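Local coordinates for alpha-fucosidase (Bifidobacterium bifidum, PDB 2EAB), which probably releases alpha-1,2-linked L-fucose from glycans by hydrolysis, this chain being the catalytic portion of a longer bifidobacterial glycoside hydrolase of family 95, at residues A[78-86]-A[235-243]; A[850-861]-A[878-886]. All blocks are in the same frame, centred on the assembly; numbering follows the deposited sequence.

Contact 1: A[78-86]-A[235-243]; sequences TLWTGGPGS and LGNNGLLYN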
loop_
_atom_site.group_PDB
_atom_site.type_symbol
_atom_site.label_atom_id
_atom_site.label_comp_id
_atom_site.label_asym_id
_atom_site.label_seq_id
_atom_site.Cartn_x
_atom_site.Cartn_y
_atom_site.Cartn_z
ATOM N N THR A 78 11.098 5.457 -11.018
ATOM C CA THR A 78 11.064 6.905 -11.229
ATOM C C THR A 78 10.758 7.335 -12.660
ATOM O O THR A 78 10.820 8.530 -12.959
ATOM C CB THR A 78 12.367 7.612 -10.759
ATOM O OG1 THR A 78 13.462 7.254 -11.615
ATOM C CG2 THR A 78 12.706 7.252 -9.316
ATOM N N LEU A 79 10.417 6.389 -13.537
ATOM C CA LEU A 79 10.129 6.738 -14.930
ATOM C C LEU A 79 8.713 7.286 -15.027
ATOM O O LEU A 79 7.755 6.574 -15.332
ATOM C CB LEU A 79 10.362 5.559 -15.880
ATOM C CG LEU A 79 10.494 5.985 -17.349
ATOM C CD1 LEU A 79 11.826 6.692 -17.607
ATOM C CD2 LEU A 79 10.344 4.802 -18.272
ATOM N N TRP A 80 8.619 8.583 -14.747
ATOM C CA TRP A 80 7.370 9.308 -14.601
ATOM C C TRP A 80 7.357 10.515 -15.534
ATOM O O TRP A 80 8.273 11.337 -15.495
ATOM C CB TRP A 80 7.267 9.812 -13.157
ATOM C CG TRP A 80 6.463 8.964 -12.222
ATOM C CD1 TRP A 80 6.890 7.919 -11.446
ATOM C CD2 TRP A 80 5.079 9.136 -11.940
ATOM N NE1 TRP A 80 5.831 7.428 -10.703
ATOM C CE2 TRP A 80 4.710 8.161 -10.992
ATOM C CE3 TRP A 80 4.111 10.039 -12.399
ATOM C CZ2 TRP A 80 3.402 8.054 -10.505
ATOM C CZ3 TRP A 80 2.821 9.935 -11.919
ATOM C CH2 TRP A 80 2.477 8.946 -10.983
ATOM N N THR A 81 6.327 10.619 -16.367
ATOM C CA THR A 81 6.076 11.860 -17.096
ATOM C C THR A 81 5.380 12.863 -16.167
ATOM O O THR A 81 5.013 12.525 -15.043
ATOM C CB THR A 81 5.216 11.631 -18.351
ATOM O OG1 THR A 81 3.990 11.005 -17.967
ATOM C CG2 THR A 81 5.941 10.765 -19.380
ATOM N N GLY A 82 5.207 14.091 -16.646
ATOM C CA GLY A 82 4.621 15.174 -15.866
ATOM C C GLY A 82 5.661 16.004 -15.136
ATOM O O GLY A 82 6.869 15.797 -15.284
ATOM N N GLY A 83 5.187 16.963 -14.347
ATOM C CA GLY A 83 6.066 17.726 -13.474
ATOM C C GLY A 83 6.785 18.865 -14.172
ATOM O O GLY A 83 6.462 19.224 -15.307
ATOM N N PRO A 84 7.786 19.454 -13.501
ATOM C CA PRO A 84 8.484 20.586 -14.092
ATOM C C PRO A 84 9.110 20.187 -15.427
ATOM O O PRO A 84 9.644 19.086 -15.566
ATOM C CB PRO A 84 9.548 20.939 -13.045
ATOM C CG PRO A 84 9.683 19.727 -12.201
ATOM C CD PRO A 84 8.338 19.084 -12.189
ATOM N N GLY A 85 8.997 21.075 -16.411
ATOM C CA GLY A 85 9.473 20.792 -17.755
ATOM C C GLY A 85 8.407 20.262 -18.695
ATOM O O GLY A 85 8.620 20.224 -19.903
ATOM N N SER A 86 7.257 19.858 -18.161
ATOM C CA SER A 86 6.153 19.376 -18.998
ATOM C C SER A 86 5.312 20.514 -19.581
ATOM O O SER A 86 4.481 20.287 -20.469
ATOM C CB SER A 86 5.251 18.424 -18.211
ATOM O OG SER A 86 4.595 19.116 -17.162
ATOM N N LEU A 235 12.833 11.599 -21.822
ATOM C CA LEU A 235 11.400 11.585 -22.079
ATOM C C LEU A 235 11.018 12.840 -22.842
ATOM O O LEU A 235 11.453 13.938 -22.500
ATOM C CB LEU A 235 10.591 11.487 -20.784
ATOM C CG LEU A 235 10.773 10.202 -19.970
ATOM C CD1 LEU A 235 9.881 10.240 -18.742
ATOM C CD2 LEU A 235 10.504 8.952 -20.800
ATOM N N GLY A 236 10.200 12.677 -23.876
ATOM C CA GLY A 236 9.724 13.813 -24.658
ATOM C C GLY A 236 8.825 14.740 -23.862
ATOM O O GLY A 236 8.838 15.953 -24.060
ATOM N N ASN A 237 8.052 14.174 -22.939
ATOM C CA ASN A 237 7.084 14.968 -22.194
ATOM C C ASN A 237 7.724 15.988 -21.248
ATOM O O ASN A 237 7.218 17.097 -21.116
ATOM C CB ASN A 237 6.089 14.046 -21.472
ATOM C CG ASN A 237 5.425 14.704 -20.282
ATOM O OD1 ASN A 237 6.039 14.842 -19.223
ATOM N ND2 ASN A 237 4.162 15.078 -20.434
ATOM N N ASN A 238 8.835 15.627 -20.608
ATOM C CA ASN A 238 9.393 16.472 -19.545
ATOM C C ASN A 238 10.920 16.536 -19.462
ATOM O O ASN A 238 11.461 17.140 -18.531
ATOM C CB ASN A 238 8.844 16.041 -18.178
ATOM C CG ASN A 238 9.263 14.632 -17.801
ATOM O OD1 ASN A 238 10.064 13.996 -18.494
ATOM N ND2 ASN A 238 8.708 14.124 -16.706
ATOM N N GLY A 239 11.611 15.900 -20.406
ATOM C CA GLY A 239 13.068 15.936 -20.431
ATOM C C GLY A 239 13.774 15.056 -19.415
ATOM O O GLY A 239 15.001 15.114 -19.315
ATOM N N LEU A 240 13.027 14.248 -18.657
ATOM C CA LEU A 240 13.639 13.305 -17.711
ATOM C C LEU A 240 14.633 12.401 -18.440
ATOM O O LEU A 240 14.296 11.805 -19.458
ATOM C CB LEU A 240 12.571 12.449 -17.029
ATOM C CG LEU A 240 13.045 11.585 -15.857
ATOM C CD1 LEU A 240 13.293 12.438 -14.623
ATOM C CD2 LEU A 240 12.026 10.503 -15.551
ATOM N N LEU A 241 15.854 12.314 -17.922
ATOM C CA LEU A 241 16.886 11.475 -18.528
ATOM C C LEU A 241 16.725 10.040 -18.080
ATOM O O LEU A 241 16.422 9.782 -16.919
ATOM C CB LEU A 241 18.286 11.958 -18.147
ATOM C CG LEU A 241 18.643 13.406 -18.479
ATOM C CD1 LEU A 241 20.001 13.761 -17.900
ATOM C CD2 LEU A 241 18.625 13.642 -19.982
ATOM N N TYR A 242 16.928 9.108 -19.003
ATOM C CA TYR A 242 16.891 7.690 -18.664
ATOM C C TYR A 242 18.047 6.941 -19.317
ATOM O O TYR A 242 18.520 7.315 -20.395
ATOM C CB TYR A 242 15.539 7.056 -19.018
ATOM C CG TYR A 242 15.183 7.070 -20.491
ATOM C CD1 TYR A 242 15.588 6.037 -21.338
ATOM C CD2 TYR A 242 14.423 8.107 -21.032
ATOM C CE1 TYR A 242 15.257 6.044 -22.695
ATOM C CE2 TYR A 242 14.087 8.120 -22.381
ATOM C CZ TYR A 242 14.504 7.090 -23.204
ATOM O OH TYR A 242 14.160 7.127 -24.535
ATOM N N ASN A 243 18.489 5.880 -18.652
ATOM C CA ASN A 243 19.638 5.102 -19.081
ATOM C C ASN A 243 19.503 3.693 -18.522
ATOM O O ASN A 243 19.310 3.511 -17.316
ATOM C CB ASN A 243 20.930 5.770 -18.583
ATOM C CG ASN A 243 22.196 5.112 -19.122
ATOM O OD1 ASN A 243 22.494 3.961 -18.811
ATOM N ND2 ASN A 243 22.961 5.861 -19.911
HETATM O O HOH W 1 4.867 18.105 -22.189
#
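Asn238 faces the 78-86 loop with its carboxamide, and both hydrogens of ND2 are spent there. Asn238 ND2 gives one to Gly82 O (2.9 Å), nearly straight at 175° and in the plane of the amide, and the other, in a more bent bond, to Trp80 O (3.1 Å), which also receives Tyr490 OH. Each carbonyl takes ND2 in its own plane, on a lone pair. CG sits between the backbone N and the carbonyl carbon (chi1 64°), a setting that also lets OD1 take Leu240 N in an Asx turn, which fixes the amide's rotation. Neighbouring Asn237 reaches the same loop differently: its side chain crosses that of Thr81 at about a right angle, and Asn237 OD1 accepts Gly82 N at 2.8 Å, the donor standing 38° out of the carbonyl plane. Farther along, Leu79 CD1 touches both Tyr242 CB (4.0 Å) and Leu235 CD2 (4.1 Å), while Leu240 CD2 lies on Thr78 O. A leucine in place of Asn238 would probably leave the carbonyls of Trp80 and Gly82 without this shared donor and the Asx turn unformed. The chemistry thus implies an irregular loop held to a hairpin turn chiefly by side-chain amides bonding its backbone, with leucines packed alongside.

Contact 2: A[850-861]-A[878-886]; sequences KITAGGAQNYEV and GASLLVFDT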
loop_
_atom_site.group_PDB
_atom_site.type_symbol
_atom_site.label_atom_id
_atom_site.label_comp_id
_atom_site.label_asym_id
_atom_site.label_seq_id
_atom_site.Cartn_x
_atom_site.Cartn_y
_atom_site.Cartn_z
ATOM N N LYS A 850 -5.183 -9.500 25.540
ATOM C CA LYS A 850 -6.478 -10.157 25.426
ATOM C C LYS A 850 -6.274 -11.420 24.613
ATOM O O LYS A 850 -5.525 -11.420 23.631
ATOM C CB LYS A 850 -7.479 -9.250 24.707
ATOM C CG LYS A 850 -8.915 -9.761 24.733
ATOM C CD LYS A 850 -9.881 -8.816 24.033
ATOM C CE LYS A 850 -11.299 -9.360 24.090
ATOM N NZ LYS A 850 -12.271 -8.451 23.416
ATOM N N ILE A 851 -6.936 -12.501 25.015
ATOM C CA ILE A 851 -6.945 -13.712 24.206
ATOM C C ILE A 851 -8.402 -13.976 23.861
ATOM O O ILE A 851 -9.165 -14.514 24.669
ATOM C CB ILE A 851 -6.261 -14.914 24.912
ATOM C CG1 ILE A 851 -4.793 -14.580 25.209
ATOM C CG2 ILE A 851 -6.350 -16.168 24.042
ATOM C CD1 ILE A 851 -4.060 -15.609 26.059
ATOM N N THR A 852 -8.800 -13.539 22.672
ATOM C CA THR A 852 -10.201 -13.614 22.286
ATOM C C THR A 852 -10.640 -15.067 22.127
ATOM O O THR A 852 -11.720 -15.454 22.579
ATOM C CB THR A 852 -10.462 -12.793 21.017
ATOM O OG1 THR A 852 -10.253 -11.410 21.315
ATOM C CG2 THR A 852 -11.885 -12.965 20.531
ATOM N N ALA A 853 -9.788 -15.867 21.497
ATOM C CA ALA A 853 -10.043 -17.287 21.333
ATOM C C ALA A 853 -9.465 -18.061 22.521
ATOM O O ALA A 853 -8.418 -18.709 22.413
ATOM C CB ALA A 853 -9.465 -17.778 20.013
ATOM N N GLY A 854 -10.147 -17.963 23.662
ATOM C CA GLY A 854 -9.766 -18.712 24.861
ATOM C C GLY A 854 -10.036 -18.017 26.183
ATOM O O GLY A 854 -10.332 -18.686 27.180
ATOM N N GLY A 855 -9.925 -16.689 26.205
ATOM C CA GLY A 855 -10.135 -15.908 27.424
ATOM C C GLY A 855 -8.874 -15.852 28.260
ATOM O O GLY A 855 -8.490 -16.849 28.885
ATOM N N ALA A 856 -8.245 -14.678 28.295
ATOM C CA ALA A 856 -6.945 -14.490 28.951
ATOM C C ALA A 856 -6.923 -14.878 30.427
ATOM O O ALA A 856 -5.878 -15.277 30.946
ATOM C CB ALA A 856 -6.464 -13.052 28.782
ATOM N N GLN A 857 -8.072 -14.764 31.092
ATOM C CA GLN A 857 -8.193 -15.127 32.505
ATOM C C GLN A 857 -7.888 -16.608 32.760
ATOM O O GLN A 857 -7.641 -17.010 33.900
ATOM C CB GLN A 857 -9.583 -14.758 33.048
ATOM C CG GLN A 857 -10.731 -15.665 32.597
ATOM C CD GLN A 857 -11.331 -15.286 31.243
ATOM O OE1 GLN A 857 -10.749 -14.513 30.475
ATOM N NE2 GLN A 857 -12.496 -15.845 30.942
ATOM N N ASN A 858 -7.905 -17.408 31.696
ATOM C CA ASN A 858 -7.632 -18.841 31.774
ATOM C C ASN A 858 -6.161 -19.202 31.555
ATOM O O ASN A 858 -5.800 -20.384 31.553
ATOM C CB ASN A 858 -8.496 -19.582 30.752
ATOM C CG ASN A 858 -9.983 -19.387 30.987
ATOM O OD1 ASN A 858 -10.714 -18.962 30.088
ATOM N ND2 ASN A 858 -10.439 -19.693 32.197
ATOM N N TYR A 859 -5.319 -18.186 31.376
ATOM C CA TYR A 859 -3.921 -18.379 31.005
ATOM C C TYR A 859 -2.965 -17.812 32.046
ATOM O O TYR A 859 -3.364 -17.047 32.925
ATOM C CB TYR A 859 -3.637 -17.739 29.635
ATOM C CG TYR A 859 -4.387 -18.362 28.476
ATOM C CD1 TYR A 859 -3.735 -19.174 27.548
ATOM C CD2 TYR A 859 -5.749 -18.134 28.304
ATOM C CE1 TYR A 859 -4.422 -19.744 26.475
ATOM C CE2 TYR A 859 -6.448 -18.700 27.245
ATOM C CZ TYR A 859 -5.782 -19.505 26.337
ATOM O OH TYR A 859 -6.480 -20.060 25.290
ATOM N N GLU A 860 -1.696 -18.191 31.923
ATOM C CA GLU A 860 -0.636 -17.688 32.788
ATOM C C GLU A 860 0.609 -17.373 31.967
ATOM O O GLU A 860 0.782 -17.898 30.862
ATOM C CB GLU A 860 -0.315 -18.690 33.901
ATOM C CG GLU A 860 0.134 -20.051 33.397
ATOM C CD GLU A 860 0.295 -21.079 34.501
ATOM O OE1 GLU A 860 0.023 -20.755 35.680
ATOM O OE2 GLU A 860 0.690 -22.217 34.182
ATOM N N VAL A 861 1.468 -16.522 32.522
ATOM C CA VAL A 861 2.621 -15.979 31.806
ATOM C C VAL A 861 3.927 -16.466 32.425
ATOM O O VAL A 861 4.099 -16.440 33.651
ATOM C CB VAL A 861 2.600 -14.428 31.806
ATOM C CG1 VAL A 861 3.727 -13.863 30.939
ATOM C CG2 VAL A 861 1.250 -13.900 31.329
ATOM N N GLY A 878 -17.160 -8.705 30.876
ATOM C CA GLY A 878 -16.472 -9.940 31.237
ATOM C C GLY A 878 -15.283 -10.324 30.374
ATOM O O GLY A 878 -14.813 -11.458 30.450
ATOM N N ALA A 879 -14.801 -9.400 29.545
ATOM C CA ALA A 879 -13.553 -9.620 28.810
ATOM C C ALA A 879 -12.386 -9.298 29.732
ATOM O O ALA A 879 -12.466 -8.359 30.523
ATOM C CB ALA A 879 -13.500 -8.759 27.557
ATOM N N SER A 880 -11.314 -10.082 29.628
ATOM C CA SER A 880 -10.148 -9.917 30.497
ATOM C C SER A 880 -8.841 -9.711 29.739
ATOM O O SER A 880 -8.675 -10.205 28.615
ATOM C CB SER A 880 -9.996 -11.120 31.429
ATOM O OG SER A 880 -11.015 -11.143 32.412
ATOM N N LEU A 881 -7.926 -8.979 30.371
ATOM C CA LEU A 881 -6.540 -8.885 29.926
ATOM C C LEU A 881 -5.600 -9.423 30.991
ATOM O O LEU A 881 -5.875 -9.321 32.194
ATOM C CB LEU A 881 -6.133 -7.435 29.653
ATOM C CG LEU A 881 -6.984 -6.507 28.796
ATOM C CD1 LEU A 881 -6.276 -5.174 28.697
ATOM C CD2 LEU A 881 -7.223 -7.074 27.413
ATOM N N LEU A 882 -4.487 -9.986 30.532
ATOM C CA LEU A 882 -3.316 -10.220 31.366
ATOM C C LEU A 882 -2.402 -9.014 31.238
ATOM O O LEU A 882 -2.039 -8.622 30.125
ATOM C CB LEU A 882 -2.574 -11.467 30.897
ATOM C CG LEU A 882 -3.223 -12.806 31.235
ATOM C CD1 LEU A 882 -2.711 -13.897 30.311
ATOM C CD2 LEU A 882 -2.973 -13.175 32.697
ATOM N N VAL A 883 -2.042 -8.422 32.370
ATOM C CA VAL A 883 -1.223 -7.219 32.389
ATOM C C VAL A 883 0.064 -7.499 33.147
ATOM O O VAL A 883 0.029 -7.921 34.308
ATOM C CB VAL A 883 -1.976 -6.029 33.039
ATOM C CG1 VAL A 883 -1.098 -4.782 33.077
ATOM C CG2 VAL A 883 -3.273 -5.742 32.290
ATOM N N PHE A 884 1.200 -7.259 32.501
ATOM C CA PHE A 884 2.494 -7.534 33.117
ATOM C C PHE A 884 3.593 -6.636 32.588
ATOM O O PHE A 884 3.525 -6.150 31.455
ATOM C CB PHE A 884 2.877 -9.022 33.002
ATOM C CG PHE A 884 2.838 -9.582 31.597
ATOM C CD1 PHE A 884 4.015 -9.747 30.868
ATOM C CD2 PHE A 884 1.636 -9.988 31.019
ATOM C CE1 PHE A 884 3.990 -10.292 29.579
ATOM C CE2 PHE A 884 1.602 -10.522 29.731
ATOM C CZ PHE A 884 2.778 -10.679 29.014
ATOM N N ASP A 885 4.592 -6.396 33.429
ATOM C CA ASP A 885 5.795 -5.689 33.017
ATOM C C ASP A 885 6.581 -6.536 32.040
ATOM O O ASP A 885 6.560 -7.760 32.110
ATOM C CB ASP A 885 6.691 -5.398 34.222
ATOM C CG ASP A 885 6.073 -4.414 35.197
ATOM O OD1 ASP A 885 5.157 -3.654 34.817
ATOM O OD2 ASP A 885 6.519 -4.403 36.362
ATOM N N THR A 886 7.286 -5.873 31.132
ATOM C CA THR A 886 8.221 -6.571 30.264
ATOM C C THR A 886 9.563 -5.860 30.224
ATOM O O THR A 886 9.696 -4.708 30.650
ATOM C CB THR A 886 7.710 -6.711 28.806
ATOM O OG1 THR A 886 7.789 -5.446 28.144
ATOM C CG2 THR A 886 6.293 -7.261 28.742
HETATM O O HOH W 2 -9.079 -12.316 26.960
HETATM O O HOH W 3 -12.180 -12.830 28.818
#
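The Phe884 ring receives Val861 over one face: CG1 stands 3.9 Å from the ring centroid and 15° off the normal, a CH-pi contact, while Val861 CG2 meets Phe884 CE2 near the rim at 3.8 Å. The two side chains come from opposite directions, and the Tyr892 ring meets the same phenyl ring obliquely. Tyr859 has Ile851 CD1 over the centre of one face, 3.6 Å above the plane, and the backbone of Gly854 and Gly855 at its edge; its hydroxyl bonds Ala834 O. Leu882 packs against Ala856, Tyr859 and Val861. With CG anti to its carbonyl carbon (chi1 -74°), Leu882 sends CD1 to Tyr859 CB (4.0 Å) and Val861 CG2 (4.1 Å), and CG to Ala856 CB. No direct hydrogen bond joins the segments here, but one water accepts from Ile851 N and Ala856 N and donates to Ser880 O at 2.7 Å, and a second links Gln857 OE1 with Ser880 N. The axes of strands 859-861 and 880-884 approach to 8.8 Å and run nearly parallel in direction (12°), too far apart for backbone pairing, and the strands belong to different sheets. Two sheets packed face to face through alternate apolar side chains are typical of a beta-sandwich, here within the family 95 C-terminal domain.

In the fold
Contacts 1 and 2 sit on opposite sides of the chain's centre, their centres 56 Å apart and their nearest atoms about 40 Å apart, so neither touches the other. They follow one another in sequence: contact 1 lies in the N-terminal domain of the family 65 type, contact 2 in the family 95 C-terminal domain, and the family 95 catalytic domain comes between them along the chain. Contact 1 is near the calcium site, with the side chain of Thr78 about 7 Å from the bound calcium ion and about 4 Å from that of the calcium-binding Glu77; the Trp80 side chain is about 4 Å from that of Leu393, another calcium-site residue. Contact 2 lies far from the calcium site.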